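Local coordinates for pheromone cOB1/lipoprotein, YaeC family (Enterococcus faecalis, PDB 4EF1) that probably serves as the membrane-attached methionine-binding lipoprotein of an uptake system, its precursor also giving rise to the peptide pheromone cOB1, at residues V61-E66 / S108-D113; S103-S108 / G170-I175; P115-I120 / A138-I143; L126-E131 / I143-K148. All blocks are in the same frame, centred on the assembly; numbering follows the deposited sequence.

The four contacts run from the ligand cleft out to the surface. Contact 1 lies about 9 Å from the chain's centre and touches selenomethionine, as does contact 3 through Arg116. Contact 1 has no direct hydrogen bond between its segments and is bridged by two waters, whereas contacts 2 and 4 add water to direct backbone bonds. Contact 2 is buried and joins neighbouring parallel strands, and its Leu174 packs on the helix of contact 3. Contact 3 is almost wholly apolar across its interface. Contact 4, about 25 Å from the centre, is a two-stranded antiparallel sheet at the surface, rich in polar side chains; it shares Ile143 with contact 3, just as contacts 1 and 2 share Ser108.

Contact 1: residues V61-E66 / S108-D113; sequences VPFFNE and SSSVSD. With MSE (selenomethionine), chain C.
In the selenomethionine pocket, Phe63 lines the site from the start of helix 61-71, and the serine-rich segment 108-113 packs on its ring edge and on the helix backbone. The ligand's methyl CE sits over the centre of one ring face, 3.4 Å above its plane, while Ser110 OG lies in the ring plane at the edge, 3.4 Å from Phe63 CD2. With CG trans to its own N (chi1 -177°), Phe63 turns its ring to that methyl; separately, Phe63 CB is 3.4 Å from the ligand's selenium atom SE. Ser112, in the short 3-10 turn 111-113, comes up against the helix backbone, its OG 3.3 Å from Phe63 CA. A ligand held in such a cleft is consistent with the two-lobed periplasmic-binding-protein fold of this family. No direct hydrogen bond joins the segments; water does. One water donates to Glu66 OE1 (2.7 Å), accepts from Ser112 N and is bonded to Ser110 OG. A second donates to the same OE1 and accepts from Val111 N at 2.8 Å. Ser108 OG accepts from Ser110 N in an ST turn, and Asp113 OD1 forms a salt bridge with Arg116 NH1 and a hydrogen bond with His60 NE2.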
loop_
_atom_site.group_PDB
_atom_site.type_symbol
_atom_site.label_atom_id
_atom_site.label_comp_id
_atom_site.label_asym_id
_atom_site.label_seq_id
_atom_site.Cartn_x
_atom_site.Cartn_y
_atom_site.Cartn_z
ATOM N N VAL A 61 -8.112 -0.031 -1.596
ATOM C CA VAL A 61 -9.461 0.509 -1.852
ATOM C C VAL A 61 -9.714 1.917 -1.295
ATOM O O VAL A 61 -10.262 2.753 -1.984
ATOM C CB VAL A 61 -10.605 -0.468 -1.434
ATOM C CG1 VAL A 61 -11.992 0.183 -1.573
ATOM C CG2 VAL A 61 -10.551 -1.749 -2.290
ATOM N N PRO A 62 -9.292 2.191 -0.048
ATOM C CA PRO A 62 -9.489 3.575 0.408
ATOM C C PRO A 62 -8.754 4.631 -0.463
ATOM O O PRO A 62 -9.310 5.694 -0.759
ATOM C CB PRO A 62 -8.992 3.527 1.861
ATOM C CG PRO A 62 -9.179 2.113 2.287
ATOM C CD PRO A 62 -8.874 1.295 1.050
ATOM N N PHE A 63 -7.542 4.308 -0.929
ATOM C CA PHE A 63 -6.812 5.198 -1.798
ATOM C C PHE A 63 -7.566 5.317 -3.145
ATOM O O PHE A 63 -7.744 6.400 -3.662
ATOM C CB PHE A 63 -5.392 4.685 -2.044
ATOM C CG PHE A 63 -4.564 5.607 -2.898
ATOM C CD1 PHE A 63 -4.634 5.534 -4.266
ATOM C CD2 PHE A 63 -3.708 6.532 -2.318
ATOM C CE1 PHE A 63 -3.886 6.393 -5.070
ATOM C CE2 PHE A 63 -2.952 7.392 -3.103
ATOM C CZ PHE A 63 -3.030 7.320 -4.488
ATOM N N PHE A 64 -7.947 4.156 -3.694
ATOM C CA PHE A 64 -8.713 4.054 -4.955
ATOM C C PHE A 64 -9.960 4.969 -4.909
ATOM O O PHE A 64 -10.210 5.762 -5.860
ATOM C CB PHE A 64 -9.095 2.565 -5.181
ATOM C CG PHE A 64 -9.997 2.305 -6.357
ATOM C CD1 PHE A 64 -9.477 2.185 -7.632
ATOM C CD2 PHE A 64 -11.365 2.130 -6.179
ATOM C CE1 PHE A 64 -10.304 1.948 -8.713
ATOM C CE2 PHE A 64 -12.202 1.886 -7.253
ATOM C CZ PHE A 64 -11.675 1.800 -8.530
ATOM N N ASN A 65 -10.744 4.854 -3.841
ATOM C CA ASN A 65 -11.999 5.660 -3.716
ATOM C C ASN A 65 -11.706 7.164 -3.675
ATOM O O ASN A 65 -12.431 7.988 -4.289
ATOM C CB ASN A 65 -12.801 5.262 -2.471
ATOM C CG ASN A 65 -13.406 3.853 -2.551
ATOM O OD1 ASN A 65 -13.479 3.239 -3.610
ATOM N ND2 ASN A 65 -13.798 3.325 -1.401
ATOM N N GLU A 66 -10.672 7.538 -2.936
ATOM C CA GLU A 66 -10.273 8.958 -2.905
ATOM C C GLU A 66 -9.860 9.462 -4.303
ATOM O O GLU A 66 -10.249 10.547 -4.694
ATOM C CB GLU A 66 -9.141 9.168 -1.939
ATOM C CG GLU A 66 -8.708 10.609 -1.982
ATOM C CD GLU A 66 -7.599 10.863 -1.070
ATOM O OE1 GLU A 66 -6.468 10.437 -1.428
ATOM O OE2 GLU A 66 -7.856 11.498 -0.036
ATOM N N SER A 108 3.051 10.336 5.169
ATOM C CA SER A 108 2.867 10.963 3.849
ATOM C C SER A 108 1.603 11.854 3.807
ATOM O O SER A 108 0.794 11.843 4.727
ATOM C CB SER A 108 2.782 9.927 2.723
ATOM O OG SER A 108 1.476 9.428 2.613
ATOM N N SER A 109 1.453 12.610 2.728
ATOM C CA SER A 109 0.265 13.431 2.472
ATOM C C SER A 109 -0.965 12.632 2.008
ATOM O O SER A 109 -2.024 13.227 1.780
ATOM C CB SER A 109 0.606 14.465 1.391
ATOM O OG SER A 109 1.113 13.778 0.248
ATOM N N SER A 110 -0.839 11.315 1.869
ATOM C CA SER A 110 -1.917 10.474 1.392
ATOM C C SER A 110 -2.873 10.216 2.553
ATOM O O SER A 110 -2.594 9.406 3.431
ATOM C CB SER A 110 -1.397 9.163 0.786
ATOM O OG SER A 110 -2.457 8.347 0.272
ATOM N N VAL A 111 -4.022 10.920 2.521
ATOM C CA VAL A 111 -4.957 10.947 3.649
ATOM C C VAL A 111 -5.544 9.585 3.983
ATOM O O VAL A 111 -5.831 9.281 5.161
ATOM C CB VAL A 111 -6.089 12.025 3.452
ATOM C CG1 VAL A 111 -5.523 13.426 3.203
ATOM C CG2 VAL A 111 -6.973 11.663 2.320
ATOM N N SER A 112 -5.696 8.734 2.968
ATOM C CA SER A 112 -6.242 7.414 3.210
ATOM C C SER A 112 -5.322 6.482 4.041
ATOM O O SER A 112 -5.799 5.465 4.524
ATOM C CB SER A 112 -6.730 6.747 1.927
ATOM O OG SER A 112 -5.691 6.431 1.040
ATOM N N ASP A 113 -4.032 6.807 4.198
ATOM C CA ASP A 113 -3.121 6.041 5.077
ATOM C C ASP A 113 -3.078 6.615 6.499
ATOM O O ASP A 113 -2.467 6.022 7.374
ATOM C CB ASP A 113 -1.683 6.014 4.527
ATOM C CG ASP A 113 -1.490 5.040 3.369
ATOM O OD1 ASP A 113 -2.203 4.013 3.304
ATOM O OD2 ASP A 113 -0.576 5.276 2.549
HETATM N N MSE C 301 1.412 -0.618 -1.567
HETATM C CA MSE C 301 0.811 0.484 -0.715
HETATM C C MSE C 301 0.273 -0.027 0.625
HETATM O O MSE C 301 -0.390 -1.075 0.662
HETATM O OXT MSE C 301 0.430 0.652 1.676
HETATM C CB MSE C 301 -0.267 1.265 -1.466
HETATM C CG MSE C 301 -0.807 2.503 -0.740
HETATM SE SE MSE C 301 -2.338 3.220 -1.660
HETATM C CE MSE C 301 -1.460 3.901 -3.312
HETATM O O HOH W 1 -4.894 8.862 0.087
HETATM O O HOH W 2 -4.485 12.244 0.058
#

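Contact 2: residues S103-S108 / G170-I175; sequences STIYVS and GAAVLI
The Tyr106 ring has the carbonyl oxygen of Ala172 near its plane at one edge, whereas Gly170 comes to it obliquely, with CA 3.4 Å from Tyr106 CE1. Tyr106 swings CG opposite its carbonyl carbon (chi1 -81°), which lays the ring along the turn that leads into strand 172-175. Gly170 has a positive phi of 77°, and with no side chain it lets the ring approach the backbone directly. Strands 104-108 and 172-175 run parallel, their axes 4.8 Å apart at an angle of 17°, within the five-stranded mixed sheet. Both backbone polar atoms of Tyr106 turn to strand 172-175: its N donates to Ala172 O at 2.9 Å, nearly straight and in the carbonyl plane, and its O accepts from Leu174 N at 2.8 Å. Nearer Gly170, Ala171 N donates to Thr104 O (3.0 Å). Past the last direct bond a water takes over, accepting from Ser108 N and donating to Leu174 O. Leu174 packs against Val117 and Ile120 of helix 114-123; Tyr106 and Val173 instead meet helix 161-166. Backbone bonds thus set the register of two inner strands while apolar side chains join the sheet to its helices; Ala172 N is buried without a partner, a probable small energetic cost.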
loop_
_atom_site.group_PDB
_atom_site.type_symbol
_atom_site.label_atom_id
_atom_site.label_comp_id
_atom_site.label_asym_id
_atom_site.label_seq_id
_atom_site.Cartn_x
_atom_site.Cartn_y
_atom_site.Cartn_z
ATOM N N SER A 103 7.494 14.806 20.281
ATOM C CA SER A 103 8.159 14.393 19.078
ATOM C C SER A 103 7.169 14.481 17.902
ATOM O O SER A 103 5.955 14.369 18.079
ATOM C CB SER A 103 8.693 12.950 19.207
ATOM O OG SER A 103 9.716 12.840 20.183
ATOM N N THR A 104 7.724 14.681 16.713
ATOM C CA THR A 104 6.981 14.703 15.470
ATOM C C THR A 104 7.083 13.333 14.772
ATOM O O THR A 104 8.190 12.791 14.583
ATOM C CB THR A 104 7.485 15.825 14.536
ATOM O OG1 THR A 104 7.451 17.087 15.241
ATOM C CG2 THR A 104 6.661 15.896 13.198
ATOM N N ILE A 105 5.922 12.819 14.383
ATOM C CA ILE A 105 5.790 11.600 13.616
ATOM C C ILE A 105 5.501 12.058 12.191
ATOM O O ILE A 105 4.605 12.890 11.963
ATOM C CB ILE A 105 4.649 10.710 14.168
ATOM C CG1 ILE A 105 4.850 10.389 15.652
ATOM C CG2 ILE A 105 4.499 9.410 13.345
ATOM C CD1 ILE A 105 6.104 9.606 15.987
ATOM N N TYR A 106 6.305 11.573 11.249
ATOM C CA TYR A 106 6.195 11.914 9.828
ATOM C C TYR A 106 5.426 10.840 9.067
ATOM O O TYR A 106 5.754 9.647 9.152
ATOM C CB TYR A 106 7.578 12.092 9.162
ATOM C CG TYR A 106 8.211 13.434 9.409
ATOM C CD1 TYR A 106 8.686 13.764 10.670
ATOM C CD2 TYR A 106 8.339 14.405 8.371
ATOM C CE1 TYR A 106 9.267 14.995 10.902
ATOM C CE2 TYR A 106 8.897 15.645 8.625
ATOM C CZ TYR A 106 9.379 15.921 9.879
ATOM O OH TYR A 106 9.952 17.143 10.137
ATOM N N VAL A 107 4.358 11.287 8.402
ATOM C CA VAL A 107 3.517 10.414 7.582
ATOM C C VAL A 107 3.362 11.099 6.224
ATOM O O VAL A 107 3.575 12.322 6.108
ATOM C CB VAL A 107 2.148 10.113 8.237
ATOM C CG1 VAL A 107 2.332 9.460 9.605
ATOM C CG2 VAL A 107 1.281 11.364 8.310
ATOM N N SER A 108 3.051 10.336 5.169
ATOM C CA SER A 108 2.867 10.963 3.849
ATOM C C SER A 108 1.603 11.854 3.807
ATOM O O SER A 108 0.794 11.843 4.727
ATOM C CB SER A 108 2.782 9.927 2.723
ATOM O OG SER A 108 1.476 9.428 2.613
ATOM N N GLY A 170 12.416 13.732 12.124
ATOM C CA GLY A 170 11.364 13.286 13.035
ATOM C C GLY A 170 11.774 12.108 13.892
ATOM O O GLY A 170 12.815 11.464 13.633
ATOM N N ALA A 171 10.951 11.799 14.894
ATOM C CA ALA A 171 11.234 10.652 15.790
ATOM C C ALA A 171 10.931 9.303 15.101
ATOM O O ALA A 171 11.580 8.274 15.412
ATOM C CB ALA A 171 10.456 10.754 17.096
ATOM N N ALA A 172 9.978 9.310 14.170
ATOM C CA ALA A 172 9.618 8.085 13.417
ATOM C C ALA A 172 8.873 8.469 12.133
ATOM O O ALA A 172 8.296 9.559 12.048
ATOM C CB ALA A 172 8.789 7.133 14.271
ATOM N N VAL A 173 8.904 7.557 11.154
ATOM C CA VAL A 173 8.409 7.794 9.805
ATOM C C VAL A 173 7.498 6.608 9.386
ATOM O O VAL A 173 7.919 5.469 9.513
ATOM C CB VAL A 173 9.601 7.951 8.804
ATOM C CG1 VAL A 173 9.135 8.313 7.382
ATOM C CG2 VAL A 173 10.577 9.050 9.275
ATOM N N LEU A 174 6.257 6.868 8.941
ATOM C CA LEU A 174 5.405 5.803 8.316
ATOM C C LEU A 174 5.819 5.618 6.839
ATOM O O LEU A 174 5.771 6.569 6.079
ATOM C CB LEU A 174 3.922 6.182 8.373
ATOM C CG LEU A 174 2.875 5.071 8.116
ATOM C CD1 LEU A 174 2.718 4.137 9.340
ATOM C CD2 LEU A 174 1.554 5.706 7.727
ATOM N N ILE A 175 6.250 4.421 6.456
ATOM C CA ILE A 175 6.721 4.141 5.110
ATOM C C ILE A 175 5.839 3.023 4.535
ATOM O O ILE A 175 5.769 1.959 5.133
ATOM C CB ILE A 175 8.193 3.665 5.080
ATOM C CG1 ILE A 175 9.127 4.668 5.811
ATOM C CG2 ILE A 175 8.591 3.415 3.645
ATOM C CD1 ILE A 175 10.567 4.217 5.888
HETATM O O HOH W 3 3.149 7.569 5.185
#

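Contact 3: residues P115-I120 / A138-I143; sequences PRVLTI and ATFDDI. With MSE (selenomethionine), chain C.
Leu118 is the centre of this contact, its two methyls dividing segment 138-143 between them. Leu118 CD1 is 3.8 Å from Ala138 CB and also approaches Thr139 O; Leu118 CD2 turns to Phe140 CD1 (3.9 Å) and Ile143 CG1 (4.0 Å). This fork depends on CG standing opposite the carbonyl carbon (chi1 -68°) with an extended chi2, which sends the branch out from helix 114-123. The preceding residue, Val117, brings CG1 to the edge of the Phe140 ring, 3.9 Å from Phe140 CE1, the two side chains crossing at about a right angle. Pro115 CG meets the backbone of Ala138, 3.5 Å from Ala138 O.

Outside this apolar layer, segment 138-143 is held in shape by its own bonds. Thr139 N donates to Asp142 OD2 at 3.0 Å, nearly straight at 169°, and Asp142 N returns a bond to Thr139 O across the 3-10 turn 140-142. The Phe140 ring also stacks with Phe152. From another side of the same helix Arg116, its chain bent at chi3, reaches the ligand, Arg116 NH1 donating to selenomethionine OXT (2.9 Å), while Asp113 and Glu195 form salt bridges with its guanidinium. The helix therefore joins two chemistries, a charged one that meets the ligand carboxylate and an apolar one packed on segment 138-143; the flanking acids would probably orient the guanidinium and temper its charge.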
loop_
_atom_site.group_PDB
_atom_site.type_symbol
_atom_site.label_atom_id
_atom_site.label_comp_id
_atom_site.label_asym_id
_atom_site.label_seq_id
_atom_site.Cartn_x
_atom_site.Cartn_y
_atom_site.Cartn_z
ATOM N N PRO A 115 -5.398 6.898 8.890
ATOM C CA PRO A 115 -5.944 6.007 9.898
ATOM C C PRO A 115 -5.026 4.865 10.365
ATOM O O PRO A 115 -5.214 4.344 11.475
ATOM C CB PRO A 115 -7.191 5.434 9.220
ATOM C CG PRO A 115 -7.633 6.494 8.253
ATOM C CD PRO A 115 -6.312 7.003 7.723
ATOM N N ARG A 116 -4.102 4.472 9.512
ATOM C CA ARG A 116 -3.176 3.387 9.778
ATOM C C ARG A 116 -2.130 3.758 10.846
ATOM O O ARG A 116 -1.851 2.961 11.718
ATOM C CB ARG A 116 -2.505 2.963 8.483
ATOM C CG ARG A 116 -3.466 2.606 7.341
ATOM C CD ARG A 116 -2.806 2.199 6.054
ATOM N NE ARG A 116 -2.315 0.815 6.018
ATOM C CZ ARG A 116 -1.657 0.293 4.991
ATOM N NH1 ARG A 116 -1.480 1.001 3.869
ATOM N NH2 ARG A 116 -1.256 -0.961 5.043
ATOM N N VAL A 117 -1.538 4.945 10.762
ATOM C CA VAL A 117 -0.630 5.408 11.816
ATOM C C VAL A 117 -1.424 5.630 13.110
ATOM O O VAL A 117 -0.938 5.311 14.201
ATOM C CB VAL A 117 0.172 6.674 11.425
ATOM C CG1 VAL A 117 -0.733 7.911 11.482
ATOM C CG2 VAL A 117 1.392 6.836 12.351
ATOM N N LEU A 118 -2.662 6.148 12.987
ATOM C CA LEU A 118 -3.524 6.334 14.142
ATOM C C LEU A 118 -3.854 4.976 14.834
ATOM O O LEU A 118 -3.803 4.917 16.066
ATOM C CB LEU A 118 -4.808 7.099 13.761
ATOM C CG LEU A 118 -4.645 8.576 13.354
ATOM C CD1 LEU A 118 -5.976 9.228 13.032
ATOM C CD2 LEU A 118 -3.970 9.371 14.452
ATOM N N THR A 119 -4.156 3.909 14.051
ATOM C CA THR A 119 -4.431 2.584 14.627
ATOM C C THR A 119 -3.147 2.015 15.264
ATOM O O THR A 119 -3.198 1.360 16.303
ATOM C CB THR A 119 -4.962 1.514 13.626
ATOM O OG1 THR A 119 -3.935 1.097 12.710
ATOM C CG2 THR A 119 -6.222 1.983 12.884
ATOM N N ILE A 120 -2.002 2.254 14.644
ATOM C CA ILE A 120 -0.729 1.764 15.232
ATOM C C ILE A 120 -0.522 2.421 16.640
ATOM O O ILE A 120 -0.300 1.742 17.616
ATOM C CB ILE A 120 0.471 2.001 14.308
ATOM C CG1 ILE A 120 0.412 1.069 13.092
ATOM C CG2 ILE A 120 1.808 1.875 15.084
ATOM C CD1 ILE A 120 1.344 1.474 11.974
ATOM N N ALA A 138 -10.538 8.601 9.526
ATOM C CA ALA A 138 -9.903 9.234 10.681
ATOM C C ALA A 138 -8.769 10.163 10.245
ATOM O O ALA A 138 -7.995 9.849 9.330
ATOM C CB ALA A 138 -9.427 8.213 11.724
ATOM N N THR A 139 -8.714 11.330 10.881
ATOM C CA THR A 139 -7.608 12.284 10.689
ATOM C C THR A 139 -7.065 12.677 12.066
ATOM O O THR A 139 -7.620 12.296 13.127
ATOM C CB THR A 139 -8.016 13.524 9.871
ATOM O OG1 THR A 139 -8.925 14.350 10.648
ATOM C CG2 THR A 139 -8.668 13.103 8.499
ATOM N N PHE A 140 -6.009 13.489 12.048
ATOM C CA PHE A 140 -5.292 13.885 13.267
ATOM C C PHE A 140 -6.155 14.723 14.193
ATOM O O PHE A 140 -6.010 14.661 15.421
ATOM C CB PHE A 140 -3.972 14.538 12.909
ATOM C CG PHE A 140 -3.096 13.636 12.077
ATOM C CD1 PHE A 140 -2.503 12.539 12.642
ATOM C CD2 PHE A 140 -2.963 13.843 10.691
ATOM C CE1 PHE A 140 -1.763 11.670 11.881
ATOM C CE2 PHE A 140 -2.227 12.975 9.923
ATOM C CZ PHE A 140 -1.615 11.898 10.524
ATOM N N ASP A 141 -7.105 15.439 13.609
ATOM C CA ASP A 141 -8.094 16.177 14.375
ATOM C C ASP A 141 -9.014 15.278 15.222
ATOM O O ASP A 141 -9.706 15.776 16.121
ATOM C CB ASP A 141 -8.970 17.051 13.458
ATOM C CG ASP A 141 -8.178 18.151 12.751
ATOM O OD1 ASP A 141 -6.914 18.103 12.741
ATOM O OD2 ASP A 141 -8.826 19.068 12.187
ATOM N N ASP A 142 -9.074 13.983 14.902
ATOM C CA ASP A 142 -9.937 13.062 15.648
ATOM C C ASP A 142 -9.293 12.505 16.919
ATOM O O ASP A 142 -9.965 11.818 17.699
ATOM C CB ASP A 142 -10.395 11.934 14.766
ATOM C CG ASP A 142 -11.276 12.411 13.633
ATOM O OD1 ASP A 142 -12.146 13.301 13.869
ATOM O OD2 ASP A 142 -11.121 11.861 12.530
ATOM N N ILE A 143 -8.032 12.854 17.159
ATOM C CA ILE A 143 -7.339 12.399 18.355
ATOM C C ILE A 143 -7.950 13.015 19.587
ATOM O O ILE A 143 -8.172 14.218 19.642
ATOM C CB ILE A 143 -5.834 12.732 18.307
ATOM C CG1 ILE A 143 -5.153 11.953 17.198
ATOM C CG2 ILE A 143 -5.187 12.475 19.658
ATOM C CD1 ILE A 143 -3.715 12.399 16.996
HETATM N N MSE C 301 1.412 -0.618 -1.567
HETATM C CA MSE C 301 0.811 0.484 -0.715
HETATM C C MSE C 301 0.273 -0.027 0.625
HETATM O O MSE C 301 -0.390 -1.075 0.662
HETATM O OXT MSE C 301 0.430 0.652 1.676
HETATM C CB MSE C 301 -0.267 1.265 -1.466
HETATM C CG MSE C 301 -0.807 2.503 -0.740
HETATM SE SE MSE C 301 -2.338 3.220 -1.660
HETATM C CE MSE C 301 -1.460 3.901 -3.312
#

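Contact 4: residues L126-E131 / I143-K148; sequences LITLKE and IDKNTK
Thr128 uses both its backbone and its side chain to grip strand 143-146. With chi1 at 68°, OG1 lies between the backbone N and the carbonyl carbon, and from there Thr128 OG1 accepts from Lys145 N at 2.9 Å. Thr128 N donates to Lys145 O (2.9 Å), and Thr128 O accepts from Asp144 N (2.8 Å). Asp144 and Lys145 thereby both lie opposite Thr128, a classic beta bulge in the two-stranded antiparallel sheet whose strand axes make 159°. The bulge shifts the register by one residue between the non-hydrogen-bonded pairs Ile127-Asn146 and Leu129-Ile143.

Lys145 runs beside Thr128 pointing the same way, Lys145 CB 3.2 Å from Thr128 OG1, before its chain bends at chi2 (-80°). Asp144 turns CG trans to its N, and a water that donates to OD2 is also bonded to Thr128 OG1. At the far end Thr147 N donates to Leu126 O at 3.0 Å, and another water donates to that oxygen and to Asn146 OD1, which also accepts from Leu150 N, while accepting from Lys148 N. Leu126 CD2 lies 3.9 Å from Lys148 CD, against the aliphatic part of a chain whose NZ is bonded to Ile99 O and Gln97 O. Leu126, Ile127 and Ile143 pack on helix 114-123 through Leu118 and Leu121, while Thr128, Asp144 and Lys145 make a polar, more exposed part, where the threonine hydroxyl satisfies the extra N-H that the bulge creates.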
loop_
_atom_site.group_PDB
_atom_site.type_symbol
_atom_site.label_atom_id
_atom_site.label_comp_id
_atom_site.label_asym_id
_atom_site.label_seq_id
_atom_site.Cartn_x
_atom_site.Cartn_y
_atom_site.Cartn_z
ATOM N N LEU A 126 -0.794 4.807 22.981
ATOM C CA LEU A 126 -0.301 6.237 23.001
ATOM C C LEU A 126 -1.342 7.268 22.628
ATOM O O LEU A 126 -1.184 8.421 22.974
ATOM C CB LEU A 126 0.884 6.415 22.071
ATOM C CG LEU A 126 2.143 5.624 22.501
ATOM C CD1 LEU A 126 3.224 5.800 21.456
ATOM C CD2 LEU A 126 2.578 6.098 23.891
ATOM N N ILE A 127 -2.361 6.875 21.873
ATOM C CA ILE A 127 -3.470 7.773 21.566
ATOM C C ILE A 127 -4.830 7.060 21.635
ATOM O O ILE A 127 -4.910 5.845 21.562
ATOM C CB ILE A 127 -3.369 8.421 20.159
ATOM C CG1 ILE A 127 -3.556 7.381 19.032
ATOM C CG2 ILE A 127 -2.106 9.320 20.008
ATOM C CD1 ILE A 127 -3.735 7.949 17.641
ATOM N N THR A 128 -5.888 7.850 21.792
ATOM C CA THR A 128 -7.254 7.378 21.588
ATOM C C THR A 128 -7.924 8.349 20.595
ATOM O O THR A 128 -7.450 9.473 20.428
ATOM C CB THR A 128 -8.041 7.314 22.891
ATOM O OG1 THR A 128 -8.280 8.636 23.383
ATOM C CG2 THR A 128 -7.303 6.458 23.910
ATOM N N LEU A 129 -8.983 7.905 19.926
ATOM C CA LEU A 129 -9.756 8.762 19.005
ATOM C C LEU A 129 -11.012 9.201 19.722
ATOM O O LEU A 129 -11.474 8.514 20.639
ATOM C CB LEU A 129 -10.067 8.011 17.702
ATOM C CG LEU A 129 -8.818 7.521 16.980
ATOM C CD1 LEU A 129 -9.089 6.896 15.602
ATOM C CD2 LEU A 129 -7.813 8.657 16.844
ATOM N N LYS A 130 -11.546 10.367 19.355
ATOM C CA LYS A 130 -12.741 10.914 20.025
ATOM C C LYS A 130 -13.934 9.976 19.888
ATOM O O LYS A 130 -14.026 9.245 18.905
ATOM C CB LYS A 130 -13.144 12.287 19.453
ATOM C CG LYS A 130 -12.245 13.444 19.823
ATOM C CD LYS A 130 -12.576 14.697 19.024
ATOM C CE LYS A 130 -11.477 15.731 19.132
ATOM N NZ LYS A 130 -11.641 16.800 18.113
ATOM N N GLU A 131 -14.804 10.019 20.895
ATOM C CA GLU A 131 -16.105 9.342 20.892
ATOM C C GLU A 131 -16.920 9.824 19.702
ATOM O O GLU A 131 -17.072 11.036 19.492
ATOM C CB GLU A 131 -16.913 9.680 22.158
ATOM C CG GLU A 131 -16.737 8.738 23.332
ATOM C CD GLU A 131 -17.651 7.521 23.250
ATOM O OE1 GLU A 131 -17.461 6.688 22.339
ATOM O OE2 GLU A 131 -18.547 7.395 24.111
ATOM N N ILE A 143 -8.032 12.854 17.159
ATOM C CA ILE A 143 -7.339 12.399 18.355
ATOM C C ILE A 143 -7.950 13.015 19.587
ATOM O O ILE A 143 -8.172 14.218 19.642
ATOM C CB ILE A 143 -5.834 12.732 18.307
ATOM C CG1 ILE A 143 -5.153 11.953 17.198
ATOM C CG2 ILE A 143 -5.187 12.475 19.658
ATOM C CD1 ILE A 143 -3.715 12.399 16.996
ATOM N N ASP A 144 -8.166 12.156 20.586
ATOM C CA ASP A 144 -8.624 12.535 21.899
ATOM C C ASP A 144 -7.430 12.455 22.882
ATOM O O ASP A 144 -6.806 13.487 23.140
ATOM C CB ASP A 144 -9.808 11.639 22.299
ATOM C CG ASP A 144 -10.293 11.876 23.700
ATOM O OD1 ASP A 144 -9.983 12.932 24.296
ATOM O OD2 ASP A 144 -11.013 10.991 24.194
ATOM N N LYS A 145 -7.121 11.271 23.436
ATOM C CA LYS A 145 -5.938 11.129 24.295
ATOM C C LYS A 145 -4.702 11.111 23.412
ATOM O O LYS A 145 -4.726 10.484 22.372
ATOM C CB LYS A 145 -5.977 9.857 25.172
ATOM C CG LYS A 145 -7.047 9.849 26.283
ATOM C CD LYS A 145 -6.603 10.650 27.497
ATOM C CE LYS A 145 -7.553 10.621 28.671
ATOM N NZ LYS A 145 -7.101 11.531 29.774
ATOM N N ASN A 146 -3.651 11.819 23.838
ATOM C CA ASN A 146 -2.311 11.851 23.186
ATOM C C ASN A 146 -1.307 11.934 24.342
ATOM O O ASN A 146 -0.895 13.042 24.753
ATOM C CB ASN A 146 -2.207 13.058 22.247
ATOM C CG ASN A 146 -0.983 12.997 21.347
ATOM O OD1 ASN A 146 -0.063 12.188 21.560
ATOM N ND2 ASN A 146 -0.978 13.815 20.304
ATOM N N THR A 147 -0.919 10.752 24.850
ATOM C CA THR A 147 -0.118 10.645 26.073
ATOM C C THR A 147 1.242 11.341 25.952
ATOM O O THR A 147 1.663 12.046 26.864
ATOM C CB THR A 147 0.037 9.172 26.494
ATOM O OG1 THR A 147 -1.273 8.602 26.657
ATOM C CG2 THR A 147 0.849 9.023 27.778
ATOM N N LYS A 148 1.906 11.154 24.818
ATOM C CA LYS A 148 3.221 11.770 24.588
ATOM C C LYS A 148 3.135 13.139 23.878
ATOM O O LYS A 148 4.147 13.698 23.533
ATOM C CB LYS A 148 4.128 10.790 23.796
ATOM C CG LYS A 148 4.584 9.616 24.613
ATOM C CD LYS A 148 5.456 8.694 23.757
ATOM C CE LYS A 148 6.152 7.660 24.599
ATOM N NZ LYS A 148 7.144 8.184 25.572
HETATM O O HOH W 4 1.150 9.799 22.572
HETATM O O HOH W 5 -10.658 8.121 24.380
#